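Local coordinates for short chain dehydrogenase (Salmonella typhi, PDB 3G1T), which probably catalyses NAD(P)-dependent oxidation or reduction of a substrate, as a short-chain dehydrogenase with a Rossmann-type fold, at residues A162-G165 / A166-T169. Sequence-based numbering, arbitrary orientation.
Sequences ANWG and AYAT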
ATOM      1  N   ALA A 162      -8.604  11.826  -6.305  1.00 13.70           N
ATOM      2  CA  ALA A 162      -9.193  12.583  -5.226  1.00 13.97           C
ATOM      3  C   ALA A 162     -10.287  11.795  -4.558  1.00 13.78           C
ATOM      4  O   ALA A 162     -11.170  11.203  -5.251  1.00 14.62           O
ATOM      5  CB  ALA A 162      -9.822  13.960  -5.758  1.00 13.67           C
ATOM      6  N   ASN A 163     -10.270  11.896  -3.220  1.00 13.42           N
ATOM      7  CA  ASN A 163     -11.270  11.367  -2.300  1.00 15.73           C
ATOM      8  C   ASN A 163     -11.220   9.878  -2.108  1.00 14.88           C
ATOM      9  O   ASN A 163     -12.009   9.395  -1.366  1.00 15.83           O
ATOM     10  CB  ASN A 163     -12.710  11.809  -2.709  1.00 14.75           C
ATOM     11  CG  ASN A 163     -12.855  13.289  -2.629  1.00 13.35           C
ATOM     12  OD1 ASN A 163     -12.497  13.877  -1.621  1.00 15.39           O
ATOM     13  ND2 ASN A 163     -13.367  13.937  -3.734  1.00 16.47           N
ATOM     14  N   TRP A 164     -10.279   9.152  -2.761  1.00 16.00           N
ATOM     15  CA  TRP A 164     -10.238   7.721  -2.589  1.00 15.33           C
ATOM     16  C   TRP A 164      -9.322   7.226  -1.444  1.00 16.06           C
ATOM     17  O   TRP A 164      -9.311   6.029  -1.125  1.00 16.06           O
ATOM     18  CB  TRP A 164      -9.995   7.004  -3.906  1.00 15.45           C
ATOM     19  CG  TRP A 164     -11.256   7.016  -4.741  1.00 18.81           C
ATOM     20  CD1 TRP A 164     -11.592   7.934  -5.630  1.00 14.53           C
ATOM     21  CD2 TRP A 164     -12.296   6.010  -4.762  1.00 17.76           C
ATOM     22  NE1 TRP A 164     -12.861   7.629  -6.198  1.00 19.27           N
ATOM     23  CE2 TRP A 164     -13.304   6.460  -5.662  1.00 19.01           C
ATOM     24  CE3 TRP A 164     -12.480   4.803  -4.089  1.00 21.65           C
ATOM     25  CZ2 TRP A 164     -14.456   5.675  -5.975  1.00 18.18           C
ATOM     26  CZ3 TRP A 164     -13.625   4.005  -4.375  1.00 19.17           C
ATOM     27  CH2 TRP A 164     -14.594   4.464  -5.322  1.00 20.97           C
ATOM     28  N   GLY A 165      -8.608   8.173  -0.833  1.00 14.62           N
ATOM     29  CA  GLY A 165      -7.959   7.991   0.513  1.00 12.66           C
ATOM     30  C   GLY A 165      -7.382   6.604   0.835  1.00 13.15           C
ATOM     31  O   GLY A 165      -6.585   6.049  -0.008  1.00 16.25           O
ATOM     32  N   ALA A 166      -7.820   6.015   1.964  1.00 14.51           N
ATOM     33  CA  ALA A 166      -7.312   4.714   2.392  1.00 13.98           C
ATOM     34  C   ALA A 166      -7.581   3.615   1.371  1.00 15.74           C
ATOM     35  O   ALA A 166      -6.766   2.754   1.141  1.00 16.48           O
ATOM     36  CB  ALA A 166      -7.859   4.351   3.787  1.00 13.37           C
ATOM     37  N   TYR A 167      -8.745   3.615   0.765  1.00 12.59           N
ATOM     38  CA  TYR A 167      -9.067   2.574  -0.232  1.00 14.32           C
ATOM     39  C   TYR A 167      -8.014   2.513  -1.371  1.00 13.51           C
ATOM     40  O   TYR A 167      -7.458   1.426  -1.663  1.00 15.61           O
ATOM     41  CB  TYR A 167     -10.442   2.845  -0.862  1.00 16.08           C
ATOM     42  CG  TYR A 167     -10.946   1.623  -1.644  1.00 17.46           C
ATOM     43  CD1 TYR A 167     -11.319   0.442  -0.941  1.00 17.64           C
ATOM     44  CD2 TYR A 167     -11.019   1.614  -3.059  1.00 16.82           C
ATOM     45  CE1 TYR A 167     -11.806  -0.685  -1.632  1.00 18.03           C
ATOM     46  CE2 TYR A 167     -11.497   0.450  -3.747  1.00 17.57           C
ATOM     47  CZ  TYR A 167     -11.901  -0.632  -3.014  1.00 17.80           C
ATOM     48  OH  TYR A 167     -12.347  -1.780  -3.621  1.00 23.75           O
ATOM     49  N   ALA A 168      -7.810   3.645  -2.065  1.00 13.02           N
ATOM     50  CA  ALA A 168      -6.840   3.716  -3.189  1.00 13.31           C
ATOM     51  C   ALA A 168      -5.422   3.267  -2.710  1.00 14.74           C
ATOM     52  O   ALA A 168      -4.784   2.448  -3.385  1.00 16.22           O
ATOM     53  CB  ALA A 168      -6.734   5.091  -3.698  1.00 14.09           C
ATOM     54  N   THR A 169      -4.984   3.831  -1.579  1.00 12.35           N
ATOM     55  CA  THR A 169      -3.690   3.483  -0.939  1.00 14.36           C
ATOM     56  C   THR A 169      -3.628   1.972  -0.784  1.00 16.50           C
ATOM     57  O   THR A 169      -2.584   1.341  -1.113  1.00 14.74           O
ATOM     58  CB  THR A 169      -3.469   4.243   0.374  1.00 13.73           C
ATOM     59  OG1 THR A 169      -3.586   5.658   0.114  1.00 14.21           O
ATOM     60  CG2 THR A 169      -2.007   3.996   0.973  1.00 11.54           C
TER
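W164 lays the six-membered part of its indole alongside the Y167 ring, W164 just before helix 165-185 and Y167 in its first turn, three residues on, the two side chains pointing the same way. W164 CE3 meets Y167 CD2 at 3.7 Å, with the ring centres 5.8 Å apart and the planes inclined at 48°, an oblique pairing. With its CG anti to the backbone N (chi1 -167°), Y167 brings its ring next to the indole. At the base of W164, CB rests on A168 CB at 3.8 Å, one helical turn further on.

The backbone illustrates how a helix's first turn is tied to its approach. A168 N donates to W164 O at 3.0 Å. G165 O is gripped twice: T169 N reaches it at 3.2 Å, while T169 OG1 donates to it at 3.0 Å from above the carbonyl plane. The hydroxyl thus returns to the carbonyl four residues back, a common way for threonine to settle its polar group inside a helix.

Y167 falls at the tyrosine of the Tyr-x-x-x-Lys signature of short-chain dehydrogenases, a position that is catalytic in relatives. V156 touches both side chains, and helix 203-208 adds A208 beside W164 and M204 beside Y167. V180 and M177 of the second subunit pack on A168 and T169, respectively. Chemically, the contact divides its labour: W164 packs against the Y167 ring through carbon atoms, without a polar link, while the bonds to W164 O and G165 O satisfy polar groups of the buried first turn.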